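Local coordinates for acyl-coenzyme A oxidase 3 (Yarrowia lipolytica, PDB 5YS9), which oxidises acyl-CoA esters of various chain lengths to trans-2-enoyl-CoA with FAD as cofactor, passing the electrons to oxygen to give hydrogen peroxide in peroxisomal beta-oxidation, at residues K560-A565 against N587-W592; S500-K505 against L510-E515; Y280-V283 against V289-P292. All blocks are in the same frame, centred on the assembly; numbering follows the deposited sequence.

In the fold
From the N terminus, contact 3 comes first: it closes a short beta hairpin, 280-283 with 289-292, which lies against strands 210-219 and 222-232 of the middle beta domain and comes before the long helix 300-330. The chain then runs through the helices of the C-alpha1 domain to contact 2, where the loop 500-505 folds back on the start of helix 507-534. Contact 1 follows, closing the helical turnaround between helices 547-573 and 579-596. The three loops are in series, with none nested or crossed. Contacts 1 and 2 touch, L510 packing on T590 and L591 and N587 ND2 probably hydrogen-bonding to the carbonyl oxygen of K505; contact 3 stands apart, its centre about 46 Å from that of contact 1.

Contact 1: residues K560-A565 against N587-W592; sequences KHLVTA and NLFTLW
V563 packs against F589 and T590 of the facing helix: both its methyls meet T590, and CG2 also reaches the phenyl ring. From the start of the side chain, CB stands 4.1 Å from OG1 of T590. CG1, anti to the backbone N (chi1 169°), reaches T590 and lies 3.6 Å from its OG1 and 3.9 Å from its CG2. The other methyl, CG2, comes 3.8 Å from CE2 of F589 and as near to OG1 of T590. The side chains of V563 and T590 cross at about a right angle, and the hydroxyl that the valine touches makes its hydrogen bond to the backbone oxygen of A586, one turn back along its own helix. The two segments belong to helices 547-573 and 579-596, an antiparallel pair in the C-terminal helical domain of the acyl-CoA oxidase, whose local axes run 158° apart and approach to 10.1 Å. In that interface F589, with CG anti to its backbone N (chi1 177°), extends its ring toward helix 547-573. CB of L562 lies 3.8 Å from CE2 of this ring, and CZ is equally near. Beyond the pair, F361 of helix 349-385 meets F589 edge-to-face and also touches L562, while W514 of helix 507-534 packs on V563 and L510 on T590.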
loop_
_atom_site.group_PDB
_atom_site.type_symbol
_atom_site.label_atom_id
_atom_site.label_comp_id
_atom_site.label_asym_id
_atom_site.label_seq_id
_atom_site.Cartn_x
_atom_site.Cartn_y
_atom_site.Cartn_z
ATOM N N LYS A 560 -12.975 19.491 0.430
ATOM C CA LYS A 560 -13.328 20.871 0.298
ATOM C C LYS A 560 -12.449 21.710 1.201
ATOM O O LYS A 560 -11.975 22.746 0.792
ATOM C CB LYS A 560 -14.814 21.045 0.612
ATOM C CG LYS A 560 -15.262 22.472 0.823
ATOM C CD LYS A 560 -15.559 22.744 2.281
ATOM C CE LYS A 560 -14.664 23.830 2.825
ATOM N NZ LYS A 560 -14.384 23.626 4.267
ATOM N N HIS A 561 -12.195 21.249 2.417
ATOM C CA HIS A 561 -11.254 21.980 3.286
ATOM C C HIS A 561 -9.797 22.111 2.736
ATOM O O HIS A 561 -9.186 23.175 2.846
ATOM C CB HIS A 561 -11.291 21.465 4.753
ATOM C CG HIS A 561 -10.812 22.489 5.734
ATOM N ND1 HIS A 561 -11.446 23.706 5.903
ATOM C CD2 HIS A 561 -9.722 22.516 6.537
ATOM C CE1 HIS A 561 -10.777 24.426 6.788
ATOM N NE2 HIS A 561 -9.729 23.726 7.190
ATOM N N LEU A 562 -9.252 21.042 2.149
ATOM C CA LEU A 562 -7.935 21.079 1.442
ATOM C C LEU A 562 -7.895 22.108 0.318
ATOM O O LEU A 562 -6.939 22.828 0.184
ATOM C CB LEU A 562 -7.585 19.687 0.844
ATOM C CG LEU A 562 -7.171 18.606 1.858
ATOM C CD1 LEU A 562 -7.461 17.202 1.371
ATOM C CD2 LEU A 562 -5.701 18.772 2.193
ATOM N N VAL A 563 -8.950 22.139 -0.491
ATOM C CA VAL A 563 -9.119 23.105 -1.581
ATOM C C VAL A 563 -9.130 24.539 -1.018
ATOM O O VAL A 563 -8.408 25.422 -1.458
ATOM C CB VAL A 563 -10.457 22.810 -2.317
ATOM C CG1 VAL A 563 -10.844 23.935 -3.283
ATOM C CG2 VAL A 563 -10.401 21.457 -3.028
ATOM N N THR A 564 -9.970 24.759 -0.025
ATOM C CA THR A 564 -10.109 26.068 0.583
ATOM C C THR A 564 -8.806 26.545 1.189
ATOM O O THR A 564 -8.348 27.651 0.891
ATOM C CB THR A 564 -11.280 26.035 1.569
ATOM O OG1 THR A 564 -12.449 26.117 0.769
ATOM C CG2 THR A 564 -11.276 27.171 2.516
ATOM N N ALA A 565 -8.174 25.693 1.983
ATOM C CA ALA A 565 -6.921 26.080 2.634
ATOM C C ALA A 565 -5.802 26.383 1.650
ATOM O O ALA A 565 -5.032 27.327 1.874
ATOM C CB ALA A 565 -6.488 25.034 3.633
ATOM N N ASN A 587 -5.097 24.861 -8.885
ATOM C CA ASN A 587 -6.113 24.502 -9.901
ATOM C C ASN A 587 -6.035 23.077 -10.319
ATOM O O ASN A 587 -7.074 22.457 -10.489
ATOM C CB ASN A 587 -6.032 25.401 -11.136
ATOM C CG ASN A 587 -6.613 26.782 -10.887
ATOM O OD1 ASN A 587 -6.894 27.179 -9.747
ATOM N ND2 ASN A 587 -6.825 27.502 -11.958
ATOM N N LEU A 588 -4.811 22.552 -10.458
ATOM C CA LEU A 588 -4.605 21.127 -10.809
ATOM C C LEU A 588 -5.148 20.270 -9.688
ATOM O O LEU A 588 -5.978 19.398 -9.925
ATOM C CB LEU A 588 -3.132 20.811 -11.080
ATOM C CG LEU A 588 -2.775 19.379 -11.508
ATOM C CD1 LEU A 588 -3.648 18.812 -12.665
ATOM C CD2 LEU A 588 -1.302 19.329 -11.870
ATOM N N PHE A 589 -4.758 20.574 -8.449
ATOM C CA PHE A 589 -5.311 19.848 -7.321
ATOM C C PHE A 589 -6.839 19.803 -7.416
ATOM O O PHE A 589 -7.453 18.721 -7.415
ATOM C CB PHE A 589 -4.852 20.450 -5.985
ATOM C CG PHE A 589 -5.456 19.780 -4.797
ATOM C CD1 PHE A 589 -5.198 18.433 -4.540
ATOM C CD2 PHE A 589 -6.343 20.463 -3.961
ATOM C CE1 PHE A 589 -5.805 17.788 -3.453
ATOM C CE2 PHE A 589 -6.928 19.826 -2.866
ATOM C CZ PHE A 589 -6.649 18.494 -2.608
ATOM N N THR A 590 -7.428 20.979 -7.554
ATOM C CA THR A 590 -8.826 21.145 -7.344
ATOM C C THR A 590 -9.627 20.526 -8.502
ATOM O O THR A 590 -10.655 19.848 -8.277
ATOM C CB THR A 590 -9.168 22.634 -7.109
ATOM O OG1 THR A 590 -8.535 23.113 -5.908
ATOM C CG2 THR A 590 -10.665 22.823 -6.981
ATOM N N LEU A 591 -9.155 20.747 -9.730
ATOM C CA LEU A 591 -9.823 20.197 -10.904
ATOM C C LEU A 591 -9.629 18.688 -11.036
ATOM O O LEU A 591 -10.501 17.973 -11.538
ATOM C CB LEU A 591 -9.320 20.913 -12.129
ATOM C CG LEU A 591 -9.805 22.383 -12.172
ATOM C CD1 LEU A 591 -8.905 23.247 -13.012
ATOM C CD2 LEU A 591 -11.234 22.445 -12.708
ATOM N N TRP A 592 -8.462 18.211 -10.607
ATOM C CA TRP A 592 -8.186 16.793 -10.591
ATOM C C TRP A 592 -9.174 16.126 -9.600
ATOM O O TRP A 592 -9.844 15.140 -9.951
ATOM C CB TRP A 592 -6.688 16.527 -10.272
ATOM C CG TRP A 592 -6.393 15.118 -9.965
ATOM C CD1 TRP A 592 -6.316 14.088 -10.846
ATOM C CD2 TRP A 592 -6.168 14.570 -8.677
ATOM N NE1 TRP A 592 -6.051 12.936 -10.199
ATOM C CE2 TRP A 592 -5.953 13.183 -8.856
ATOM C CE3 TRP A 592 -6.151 15.105 -7.380
ATOM C CZ2 TRP A 592 -5.709 12.300 -7.781
ATOM C CZ3 TRP A 592 -5.921 14.219 -6.294
ATOM C CH2 TRP A 592 -5.700 12.828 -6.512
#

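Contact 2: residues S500-K505 against L510-E515; sequences SGRDLK and LIEAWE
L504 and L510 make the tightly packed part of this contact, with their CD2 methyls 3.8 Å apart and the two side chains crossing at about a right angle. The end of L510 also meets the loop backbone, its CD2 3.3 Å from the carbonyl oxygen of L504. L618 of helix 609-628 and L591 of helix 579-596 continue this apolar packing on the two leucines. Toward the more exposed part of the loop the contact becomes polar and rests on one ion pair. E512 extends from helix 507-534, CG anti to its backbone N (chi1 -167°), and brings its carboxylate to the edge of the R502 guanidinium, where NH1 lies 2.7 Å from OE2 and nearly as close to OE1. The hydrogen bond to OE2 is weak, bent to 119° at the hydrogen, and the two flat groups are turned 29° from each other. An alanine in place of E512 would remove the carboxylate and would probably leave NH1 without this charged mate. The stronger polar partner of the arginine is the backbone oxygen of T498, to which NH2 bonds. The attraction of the charge pair thus probably owes more to proximity than to directed bonding.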
loop_
_atom_site.group_PDB
_atom_site.type_symbol
_atom_site.label_atom_id
_atom_site.label_comp_id
_atom_site.label_asym_id
_atom_site.label_seq_id
_atom_site.Cartn_x
_atom_site.Cartn_y
_atom_site.Cartn_z
ATOM N N SER A 500 -23.294 27.400 -14.761
ATOM C CA SER A 500 -23.901 28.516 -15.479
ATOM C C SER A 500 -22.942 29.234 -16.415
ATOM O O SER A 500 -22.959 30.454 -16.510
ATOM C CB SER A 500 -24.500 29.515 -14.498
ATOM O OG SER A 500 -25.187 28.852 -13.464
ATOM N N GLY A 501 -22.099 28.471 -17.096
ATOM C CA GLY A 501 -21.200 29.023 -18.088
ATOM C C GLY A 501 -20.049 29.796 -17.505
ATOM O O GLY A 501 -19.359 30.500 -18.210
ATOM N N ARG A 502 -19.839 29.655 -16.209
ATOM C CA ARG A 502 -18.753 30.323 -15.533
ATOM C C ARG A 502 -17.426 29.675 -15.866
ATOM O O ARG A 502 -17.368 28.588 -16.415
ATOM C CB ARG A 502 -18.959 30.320 -14.024
ATOM C CG ARG A 502 -20.360 30.657 -13.575
ATOM C CD ARG A 502 -20.351 31.753 -12.534
ATOM N NE ARG A 502 -20.393 31.263 -11.158
ATOM C CZ ARG A 502 -21.070 30.202 -10.737
ATOM N NH1 ARG A 502 -21.030 29.870 -9.465
ATOM N NH2 ARG A 502 -21.785 29.474 -11.570
ATOM N N ASP A 503 -16.359 30.385 -15.563
ATOM C CA ASP A 503 -15.012 29.892 -15.780
ATOM C C ASP A 503 -14.540 28.872 -14.746
ATOM O O ASP A 503 -14.501 29.137 -13.558
ATOM C CB ASP A 503 -14.047 31.070 -15.787
ATOM C CG ASP A 503 -12.709 30.723 -16.364
ATOM O OD1 ASP A 503 -12.596 29.700 -17.041
ATOM O OD2 ASP A 503 -11.762 31.481 -16.143
ATOM N N LEU A 504 -14.133 27.719 -15.248
ATOM C CA LEU A 504 -13.571 26.641 -14.470
ATOM C C LEU A 504 -12.107 26.873 -14.108
ATOM O O LEU A 504 -11.531 26.064 -13.383
ATOM C CB LEU A 504 -13.756 25.307 -15.202
ATOM C CG LEU A 504 -15.195 24.811 -15.112
ATOM C CD1 LEU A 504 -15.492 23.715 -16.116
ATOM C CD2 LEU A 504 -15.519 24.337 -13.686
ATOM N N LYS A 505 -11.512 27.965 -14.580
ATOM C CA LYS A 505 -10.177 28.359 -14.166
ATOM C C LYS A 505 -10.213 29.319 -12.983
ATOM O O LYS A 505 -9.170 29.648 -12.409
ATOM C CB LYS A 505 -9.414 28.973 -15.340
ATOM C CG LYS A 505 -9.164 28.016 -16.509
ATOM C CD LYS A 505 -8.707 28.737 -17.790
ATOM C CE LYS A 505 -9.861 29.126 -18.729
ATOM N NZ LYS A 505 -9.596 28.692 -20.137
ATOM N N LEU A 510 -14.611 27.058 -8.483
ATOM C CA LEU A 510 -14.192 25.749 -8.005
ATOM C C LEU A 510 -14.378 25.637 -6.470
ATOM O O LEU A 510 -14.796 24.583 -5.968
ATOM C CB LEU A 510 -12.739 25.476 -8.410
ATOM C CG LEU A 510 -12.300 25.601 -9.884
ATOM C CD1 LEU A 510 -10.800 25.365 -9.983
ATOM C CD2 LEU A 510 -13.057 24.659 -10.808
ATOM N N ILE A 511 -14.130 26.720 -5.724
ATOM C CA ILE A 511 -14.468 26.693 -4.287
ATOM C C ILE A 511 -15.981 26.467 -4.059
ATOM O O ILE A 511 -16.400 25.590 -3.271
ATOM C CB ILE A 511 -13.968 27.941 -3.566
ATOM C CG1 ILE A 511 -12.433 27.851 -3.414
ATOM C CG2 ILE A 511 -14.622 28.076 -2.186
ATOM C CD1 ILE A 511 -11.750 29.149 -3.023
ATOM N N GLU A 512 -16.783 27.224 -4.794
ATOM C CA GLU A 512 -18.226 27.148 -4.658
ATOM C C GLU A 512 -18.702 25.725 -4.985
ATOM O O GLU A 512 -19.564 25.169 -4.307
ATOM C CB GLU A 512 -18.894 28.194 -5.553
ATOM C CG GLU A 512 -20.372 28.434 -5.273
ATOM C CD GLU A 512 -21.069 29.028 -6.482
ATOM O OE1 GLU A 512 -21.796 28.322 -7.204
ATOM O OE2 GLU A 512 -20.847 30.213 -6.756
ATOM N N ALA A 513 -18.097 25.137 -6.001
ATOM C CA ALA A 513 -18.467 23.791 -6.419
ATOM C C ALA A 513 -18.189 22.707 -5.335
ATOM O O ALA A 513 -18.955 21.773 -5.204
ATOM C CB ALA A 513 -17.760 23.450 -7.728
ATOM N N TRP A 514 -17.098 22.854 -4.573
ATOM C CA TRP A 514 -16.824 21.978 -3.409
ATOM C C TRP A 514 -17.745 22.267 -2.209
ATOM O O TRP A 514 -18.098 21.344 -1.443
ATOM C CB TRP A 514 -15.324 22.014 -3.004
ATOM C CG TRP A 514 -14.550 21.162 -3.905
ATOM C CD1 TRP A 514 -13.735 21.560 -4.926
ATOM C CD2 TRP A 514 -14.589 19.730 -3.947
ATOM N NE1 TRP A 514 -13.257 20.448 -5.600
ATOM C CE2 TRP A 514 -13.763 19.317 -5.020
ATOM C CE3 TRP A 514 -15.254 18.749 -3.183
ATOM C CZ2 TRP A 514 -13.561 17.960 -5.339
ATOM C CZ3 TRP A 514 -15.043 17.405 -3.481
ATOM C CH2 TRP A 514 -14.210 17.020 -4.570
ATOM N N GLU A 515 -18.114 23.538 -2.035
ATOM C CA GLU A 515 -19.131 23.910 -1.049
ATOM C C GLU A 515 -20.470 23.311 -1.423
ATOM O O GLU A 515 -21.186 22.793 -0.543
ATOM C CB GLU A 515 -19.206 25.440 -0.850
ATOM C CG GLU A 515 -17.938 26.035 -0.226
ATOM C CD GLU A 515 -18.027 27.542 0.038
ATOM O OE1 GLU A 515 -18.982 28.209 -0.435
ATOM O OE2 GLU A 515 -17.142 28.082 0.741
#

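Contact 3: residues Y280-V283 against V289-P292; sequences YAKV and VSQP
Segments 280-283 and 289-292 run antiparallel, their end-to-end directions 155° apart, and K282 and S290 form a hydrogen-bonded pair within a two-stranded beta hairpin. N of K282 donates to O of S290 at 2.9 Å, nearly straight at 174°, and N of S290 returns the bond to O of K282 at 3.0 Å. That oxygen also receives a CA-H...O contact from V289, whose CA lies 3.3 Å away. The next pair, V283 with V289, is non-hydrogen-bonded, and its side chains lie side by side on one face, their CG2 methyls 4.2 Å apart. In each valine CG2 is anti to the carbonyl carbon, which brings the matching branches together. This face packs on the middle beta domain, V283 against L217 and V289 against V219, both from strand 210-219.

The side chains of K282 and S290 occupy the other face, where CB of the lysine stands 3.9 Å from OG of the serine. The lysine chain runs on past the proline, crossing P292 at about a right angle with its CE near the ring CG, and bends at its last torsion (chi4 -60°); its NZ bonds to the backbone oxygen of M278. Beyond the paired residues A281 packs its CB against CG of Q291, and K227 of strand 222-232 touches both residues. At the open end of the hairpin, CD of P292 comes to 3.1 Å from the carbonyl oxygen of Y280.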
loop_
_atom_site.group_PDB
_atom_site.type_symbol
_atom_site.label_atom_id
_atom_site.label_comp_id
_atom_site.label_asym_id
_atom_site.label_seq_id
_atom_site.Cartn_x
_atom_site.Cartn_y
_atom_site.Cartn_z
ATOM N N TYR A 280 -7.265 16.821 37.045
ATOM C CA TYR A 280 -8.675 16.838 36.686
ATOM C C TYR A 280 -9.538 16.029 37.628
ATOM O O TYR A 280 -10.539 16.539 38.117
ATOM C CB TYR A 280 -8.870 16.380 35.250
ATOM C CG TYR A 280 -8.211 17.317 34.286
ATOM C CD1 TYR A 280 -8.598 18.656 34.228
ATOM C CD2 TYR A 280 -7.165 16.893 33.440
ATOM C CE1 TYR A 280 -7.989 19.544 33.364
ATOM C CE2 TYR A 280 -6.557 17.778 32.545
ATOM C CZ TYR A 280 -6.981 19.102 32.518
ATOM O OH TYR A 280 -6.414 20.018 31.685
ATOM N N ALA A 281 -9.169 14.783 37.881
ATOM C CA ALA A 281 -9.904 13.941 38.806
ATOM C C ALA A 281 -9.061 13.725 40.047
ATOM O O ALA A 281 -7.879 13.381 39.926
ATOM C CB ALA A 281 -10.232 12.618 38.144
ATOM N N LYS A 282 -9.671 13.894 41.235
ATOM C CA LYS A 282 -8.962 13.781 42.524
ATOM C C LYS A 282 -9.657 12.773 43.435
ATOM O O LYS A 282 -10.869 12.662 43.400
ATOM C CB LYS A 282 -8.871 15.136 43.249
ATOM C CG LYS A 282 -8.709 16.346 42.334
ATOM C CD LYS A 282 -8.814 17.635 43.119
ATOM C CE LYS A 282 -8.455 18.845 42.261
ATOM N NZ LYS A 282 -7.054 18.759 41.747
ATOM N N VAL A 283 -8.853 12.078 44.246
ATOM C CA VAL A 283 -9.275 11.064 45.194
ATOM C C VAL A 283 -8.554 11.411 46.509
ATOM O O VAL A 283 -7.337 11.547 46.531
ATOM C CB VAL A 283 -8.897 9.616 44.749
ATOM C CG1 VAL A 283 -9.306 8.577 45.788
ATOM C CG2 VAL A 283 -9.548 9.269 43.425
ATOM N N VAL A 289 -14.133 11.047 45.779
ATOM C CA VAL A 289 -13.773 11.331 44.394
ATOM C C VAL A 289 -14.466 12.622 43.952
ATOM O O VAL A 289 -15.674 12.755 44.166
ATOM C CB VAL A 289 -14.237 10.178 43.469
ATOM C CG1 VAL A 289 -13.902 10.443 42.003
ATOM C CG2 VAL A 289 -13.672 8.840 43.940
ATOM N N SER A 290 -13.691 13.535 43.340
ATOM C CA SER A 290 -14.143 14.813 42.789
ATOM C C SER A 290 -13.585 14.999 41.379
ATOM O O SER A 290 -12.492 14.551 41.085
ATOM C CB SER A 290 -13.665 15.973 43.665
ATOM O OG SER A 290 -12.541 15.594 44.448
ATOM N N GLN A 291 -14.349 15.662 40.520
ATOM C CA GLN A 291 -13.979 15.957 39.129
ATOM C C GLN A 291 -14.415 17.400 38.791
ATOM O O GLN A 291 -15.445 17.571 38.142
ATOM C CB GLN A 291 -14.600 14.919 38.165
ATOM C CG GLN A 291 -14.052 13.503 38.452
ATOM C CD GLN A 291 -14.443 12.376 37.479
ATOM O OE1 GLN A 291 -14.911 11.299 37.917
ATOM N NE2 GLN A 291 -14.192 12.586 36.181
ATOM N N PRO A 292 -13.633 18.437 39.242
ATOM C CA PRO A 292 -14.037 19.870 39.110
ATOM C C PRO A 292 -14.347 20.311 37.671
ATOM O O PRO A 292 -13.999 19.603 36.734
ATOM C CB PRO A 292 -12.826 20.659 39.681
ATOM C CG PRO A 292 -12.039 19.688 40.504
ATOM C CD PRO A 292 -12.347 18.300 39.973
#